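Local coordinates for DUF2019 domain-containing protein (Rhodopseudomonas palustris, PDB 2I9C) that is of unknown function but has an all-helical fold and belongs to the DUF2019 family of the TPR clan, at residues L63-Y68 / L75-L80; E91-I96 / G109-L114. All coordinates share one frame; numbering follows the deposited sequence.

Contact 1: L63-Y68 / L75-L80; sequences LSLFEY and LQAAKL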
loop_
_atom_site.group_PDB
_atom_site.type_symbol
_atom_site.label_atom_id
_atom_site.label_comp_id
_atom_site.label_asym_id
_atom_site.label_seq_id
_atom_site.Cartn_x
_atom_site.Cartn_y
_atom_site.Cartn_z
ATOM N N LEU A 63 0.985 -7.941 4.246
ATOM C CA LEU A 63 2.324 -8.065 4.769
ATOM C C LEU A 63 3.233 -8.940 3.856
ATOM O O LEU A 63 4.436 -8.682 3.779
ATOM C CB LEU A 63 2.282 -8.600 6.216
ATOM C CG LEU A 63 1.776 -7.725 7.388
ATOM C CD1 LEU A 63 1.753 -8.554 8.678
ATOM C CD2 LEU A 63 2.712 -6.512 7.622
ATOM N N SER A 64 2.666 -9.948 3.173
ATOM C CA SER A 64 3.416 -10.801 2.203
ATOM C C SER A 64 4.055 -10.008 1.071
ATOM O O SER A 64 4.979 -10.483 0.406
ATOM C CB SER A 64 2.468 -11.779 1.542
ATOM O OG SER A 64 2.122 -12.813 2.446
ATOM N N LEU A 65 3.547 -8.807 0.829
ATOM C CA LEU A 65 4.042 -7.995 -0.238
ATOM C C LEU A 65 5.251 -7.137 0.087
ATOM O O LEU A 65 5.714 -6.423 -0.785
ATOM C CB LEU A 65 2.917 -7.092 -0.730
ATOM C CG LEU A 65 1.686 -7.814 -1.275
ATOM C CD1 LEU A 65 0.698 -6.711 -1.816
ATOM C CD2 LEU A 65 2.009 -8.830 -2.392
ATOM N N PHE A 66 5.726 -7.147 1.342
ATOM C CA PHE A 66 6.890 -6.310 1.738
ATOM C C PHE A 66 8.161 -6.736 0.997
ATOM O O PHE A 66 9.093 -5.934 0.917
ATOM C CB PHE A 66 7.163 -6.422 3.238
ATOM C CG PHE A 66 6.234 -5.588 4.128
ATOM C CD1 PHE A 66 5.048 -5.041 3.646
ATOM C CD2 PHE A 66 6.538 -5.425 5.499
ATOM C CE1 PHE A 66 4.198 -4.355 4.494
ATOM C CE2 PHE A 66 5.691 -4.669 6.357
ATOM C CZ PHE A 66 4.527 -4.140 5.862
ATOM N N GLU A 67 8.239 -7.999 0.547
ATOM C CA GLU A 67 9.382 -8.476 -0.258
ATOM C C GLU A 67 9.109 -8.415 -1.782
ATOM O O GLU A 67 9.978 -8.715 -2.584
ATOM C CB GLU A 67 9.841 -9.879 0.170
ATOM C CG GLU A 67 10.244 -9.930 1.628
ATOM C CD GLU A 67 10.699 -11.301 2.038
ATOM O OE1 GLU A 67 10.836 -12.145 1.148
ATOM O OE2 GLU A 67 10.898 -11.538 3.240
ATOM N N TYR A 68 7.918 -7.974 -2.165
ATOM C CA TYR A 68 7.546 -7.867 -3.599
ATOM C C TYR A 68 8.583 -6.961 -4.352
ATOM O O TYR A 68 8.890 -5.893 -3.867
ATOM C CB TYR A 68 6.091 -7.336 -3.755
ATOM C CG TYR A 68 5.592 -7.510 -5.171
ATOM C CD1 TYR A 68 4.821 -8.637 -5.521
ATOM C CD2 TYR A 68 5.994 -6.629 -6.188
ATOM C CE1 TYR A 68 4.434 -8.870 -6.826
ATOM C CE2 TYR A 68 5.629 -6.863 -7.523
ATOM C CZ TYR A 68 4.826 -7.963 -7.813
ATOM O OH TYR A 68 4.438 -8.169 -9.075
ATOM N N LEU A 75 5.784 0.168 -0.718
ATOM C CA LEU A 75 5.329 1.416 -0.083
ATOM C C LEU A 75 3.852 1.360 0.287
ATOM O O LEU A 75 3.449 1.636 1.418
ATOM C CB LEU A 75 5.563 2.645 -1.004
ATOM C CG LEU A 75 4.936 3.970 -0.521
ATOM C CD1 LEU A 75 5.617 4.489 0.710
ATOM C CD2 LEU A 75 5.097 4.986 -1.661
ATOM N N GLN A 76 3.035 1.004 -0.682
ATOM C CA GLN A 76 1.602 0.993 -0.471
ATOM C C GLN A 76 1.195 -0.079 0.532
ATOM O O GLN A 76 0.306 0.137 1.318
ATOM C CB GLN A 76 0.849 0.836 -1.799
ATOM C CG GLN A 76 0.894 2.132 -2.657
ATOM C CD GLN A 76 0.552 3.365 -1.850
ATOM O OE1 GLN A 76 -0.514 3.445 -1.264
ATOM N NE2 GLN A 76 1.466 4.329 -1.812
ATOM N N ALA A 77 1.851 -1.228 0.471
ATOM C CA ALA A 77 1.581 -2.320 1.412
ATOM C C ALA A 77 1.939 -1.908 2.858
ATOM O O ALA A 77 1.174 -2.189 3.785
ATOM C CB ALA A 77 2.350 -3.637 1.005
ATOM N N ALA A 78 3.049 -1.201 3.029
ATOM C CA ALA A 78 3.446 -0.723 4.337
ATOM C C ALA A 78 2.514 0.378 4.814
ATOM O O ALA A 78 2.073 0.382 5.970
ATOM C CB ALA A 78 4.910 -0.247 4.319
ATOM N N LYS A 79 2.162 1.310 3.925
ATOM C CA LYS A 79 1.187 2.351 4.327
ATOM C C LYS A 79 -0.156 1.777 4.772
ATOM O O LYS A 79 -0.735 2.231 5.739
ATOM C CB LYS A 79 0.970 3.390 3.219
ATOM C CG LYS A 79 2.136 4.350 3.092
ATOM C CD LYS A 79 2.110 5.163 1.834
ATOM C CE LYS A 79 1.093 6.278 1.851
ATOM N NZ LYS A 79 1.054 6.879 0.448
ATOM N N LEU A 80 -0.624 0.757 4.087
ATOM C CA LEU A 80 -1.960 0.191 4.359
ATOM C C LEU A 80 -1.958 -0.886 5.445
ATOM O O LEU A 80 -3.018 -1.434 5.790
ATOM C CB LEU A 80 -2.577 -0.384 3.049
ATOM C CG LEU A 80 -3.098 0.732 2.116
ATOM C CD1 LEU A 80 -3.450 0.215 0.715
ATOM C CD2 LEU A 80 -4.324 1.360 2.730
#

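Contact 2: E91-I96 / G109-L114; sequences EQLEAI and GMCLDL. With ACT (acetate ion), chain B.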
loop_
_atom_site.group_PDB
_atom_site.type_symbol
_atom_site.label_atom_id
_atom_site.label_comp_id
_atom_site.label_asym_id
_atom_site.label_seq_id
_atom_site.Cartn_x
_atom_site.Cartn_y
_atom_site.Cartn_z
ATOM N N GLU A 91 8.836 -0.336 10.241
ATOM C CA GLU A 91 10.136 -0.890 9.834
ATOM C C GLU A 91 10.331 -0.895 8.305
ATOM O O GLU A 91 11.413 -0.549 7.800
ATOM C CB GLU A 91 10.293 -2.298 10.410
ATOM C CG GLU A 91 11.633 -3.007 10.075
ATOM C CD GLU A 91 11.699 -4.490 10.547
ATOM O OE1 GLU A 91 10.735 -5.276 10.296
ATOM O OE2 GLU A 91 12.749 -4.864 11.154
ATOM N N GLN A 92 9.307 -1.312 7.573
ATOM C CA GLN A 92 9.364 -1.279 6.113
ATOM C C GLN A 92 9.431 0.163 5.593
ATOM O O GLN A 92 10.245 0.460 4.748
ATOM C CB GLN A 92 8.199 -2.042 5.472
ATOM C CG GLN A 92 8.167 -2.004 3.920
ATOM C CD GLN A 92 9.411 -2.535 3.246
ATOM O OE1 GLN A 92 10.115 -3.428 3.773
ATOM N NE2 GLN A 92 9.709 -1.986 2.073
ATOM N N LEU A 93 8.654 1.072 6.157
ATOM C CA LEU A 93 8.738 2.444 5.695
ATOM C C LEU A 93 10.128 2.992 5.921
ATOM O O LEU A 93 10.612 3.753 5.100
ATOM C CB LEU A 93 7.681 3.319 6.379
ATOM C CG LEU A 93 6.207 3.066 6.057
ATOM C CD1 LEU A 93 5.331 3.964 6.949
ATOM C CD2 LEU A 93 5.939 3.372 4.549
ATOM N N GLU A 94 10.744 2.635 7.060
ATOM C CA GLU A 94 12.081 3.082 7.408
ATOM C C GLU A 94 13.096 2.557 6.406
ATOM O O GLU A 94 13.956 3.302 6.010
ATOM C CB GLU A 94 12.446 2.698 8.845
ATOM C CG GLU A 94 11.681 3.586 9.878
ATOM C CD GLU A 94 11.840 3.180 11.341
ATOM O OE1 GLU A 94 12.194 2.008 11.656
ATOM O OE2 GLU A 94 11.557 4.054 12.187
ATOM N N ALA A 95 12.992 1.283 6.023
ATOM C CA ALA A 95 13.821 0.670 4.929
ATOM C C ALA A 95 13.663 1.369 3.572
ATOM O O ALA A 95 14.644 1.553 2.858
ATOM C CB ALA A 95 13.507 -0.816 4.789
ATOM N N ILE A 96 12.421 1.700 3.198
ATOM C CA ILE A 96 12.175 2.509 1.996
ATOM C C ILE A 96 12.873 3.884 2.074
ATOM O O ILE A 96 13.616 4.253 1.159
ATOM C CB ILE A 96 10.643 2.615 1.662
ATOM C CG1 ILE A 96 10.070 1.197 1.473
ATOM C CG2 ILE A 96 10.400 3.538 0.387
ATOM C CD1 ILE A 96 8.508 1.204 1.292
ATOM N N GLY A 109 9.006 8.914 3.932
ATOM C CA GLY A 109 9.547 9.903 4.857
ATOM C C GLY A 109 8.444 10.792 5.420
ATOM O O GLY A 109 8.362 10.973 6.653
HETATM N N MSE A 110 7.584 11.321 4.538
HETATM C CA MSE A 110 6.432 12.131 4.949
HETATM C C MSE A 110 5.436 11.339 5.837
HETATM O O MSE A 110 4.940 11.868 6.852
HETATM C CB MSE A 110 5.744 12.759 3.728
HETATM C CG MSE A 110 4.562 13.716 4.037
HETATM SE SE MSE A 110 5.003 15.646 4.410
HETATM C CE MSE A 110 5.288 15.542 6.327
ATOM N N CYS A 111 5.171 10.076 5.473
ATOM C CA CYS A 111 4.341 9.188 6.283
ATOM C C CYS A 111 4.876 9.064 7.707
ATOM O O CYS A 111 4.120 9.178 8.667
ATOM C CB CYS A 111 4.243 7.792 5.673
ATOM S SG CYS A 111 2.943 6.856 6.428
ATOM N N LEU A 112 6.175 8.819 7.819
ATOM C CA LEU A 112 6.818 8.683 9.103
ATOM C C LEU A 112 6.814 10.023 9.903
ATOM O O LEU A 112 6.592 10.025 11.120
ATOM C CB LEU A 112 8.228 8.128 8.904
ATOM C CG LEU A 112 8.348 6.672 8.492
ATOM C CD1 LEU A 112 9.837 6.371 8.198
ATOM C CD2 LEU A 112 7.744 5.704 9.530
ATOM N N ASP A 113 7.006 11.144 9.223
ATOM C CA ASP A 113 6.872 12.485 9.869
ATOM C C ASP A 113 5.470 12.672 10.471
ATOM O O ASP A 113 5.330 13.048 11.625
ATOM C CB ASP A 113 7.199 13.619 8.872
ATOM C CG ASP A 113 8.681 13.637 8.469
ATOM O OD1 ASP A 113 9.497 13.019 9.194
ATOM O OD2 ASP A 113 9.038 14.239 7.425
ATOM N N LEU A 114 4.438 12.340 9.698
ATOM C CA LEU A 114 3.065 12.454 10.156
ATOM C C LEU A 114 2.822 11.518 11.341
ATOM O O LEU A 114 2.173 11.891 12.296
ATOM C CB LEU A 114 2.094 12.136 9.003
ATOM C CG LEU A 114 2.032 13.153 7.849
ATOM C CD1 LEU A 114 1.392 12.545 6.588
ATOM C CD2 LEU A 114 1.240 14.325 8.369
HETATM C C ACT B . 13.411 -1.751 0.773
HETATM O O ACT B . 12.175 -2.113 0.793
HETATM O OXT ACT B . 14.508 -2.525 0.908
HETATM C CH3 ACT B . 13.473 -0.322 0.636
#

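Contact 1: L63-Y68 / L75-L80
F66 turns the edge of its phenyl ring to the backbone of A77. F66 CE1 lies 3.7 Å from A77 C, near the ring plane, and A77 O also sits at the edge, in that plane. The amide N of A78 meets F66 CE1 obliquely. One face of the ring is taken up from its own segment, where L63 CA stands 4.1 Å above the plane, displaced toward the rim. With CG anti to the carbonyl carbon (chi1 -79°), the F66 ring swings in from the flank of the loop. This leaves F66 CE1 against both alanine methyl groups, 4.0 Å from A77 CB and slightly farther from A78 CB. A second touch comes straight across at L65, whose CB is 3.9 Å from A77 CB. The small side chain of A77 is consistent with this close approach of the 3-10 turn, in which F66 N is bonded to L63 O; the CA atoms of L65 and A77 are 6.4 Å apart. Replacing F66 by an alanine would probably open a gap beside A77 and A78 and weaken the apolar hold of the loop on the helix. The contact joins the loop before helix 71-79 to that helix, with Y68 O bonded to R74 as a further tie. L65 continues onto V15 and F18 of helix 11-30, while F66 and A78 both pack on Q92 of helix 86-99.

Contact 2: E91-I96 / G109-L114
L93 and L112 carry the apolar part of this helix pair, sliding past each other in opposite directions. L93 CD1 lies 3.9 Å from L112 CD2, and the same methyl group of L112 also reaches L93 CB, at 4.0 Å. C111 is modelled in two conformers, in one of which C111 SG lies 3.8 Å from L93 CD1, so this touch is less certain. A mixed contact follows at the solvent-exposed margin: the aliphatic part of E94 crosses L112 at about a right angle, with E94 CG 3.7 Å from L112 CD1, while its carboxylate is held by a salt bridge to R90 on the same helix. A separate polar contact of segment 91-96 is made by Q92, whose NE2 donates to acetate O at 2.8 Å, with an N-H...O angle of 156°; R74 bonds the same ion, which probably came from the crystallisation liquor. The axes of the two short segments approach to 9.6 Å, with 135° between their directions, closer to antiparallel than parallel, joining helices 86-99 and 104-117 as a helical hairpin. Cohesion across the pair probably rests mainly on apolar packing of the two leucines, and the E94 carboxylate at its margin is paired within its own helix.

How the contacts relate
Helix 86-99 touches both the loop 63-68 and helix 71-79, and so brings the two contacts, whose centres are about 12 Å apart, into direct touch. L93 faces both ways: L93 CD2 is 3.8 Å from A78 CB of contact 1, while CD1 serves contact 2. Q92 is wedged alongside, with Q92 CB 3.7 Å from F66 CE2 and Q92 CG 3.7 Å from A78 CB, and I96 CD1 comes within 3.5 Å of L75 CA. Apolar packing thus runs from the loop 63-68 through helices 71-79 and 86-99 to helix 104-117. The acetate adds a polar bridge between helices 71-79 and 86-99, being shared by R74 and Q92, though it marks no known functional site.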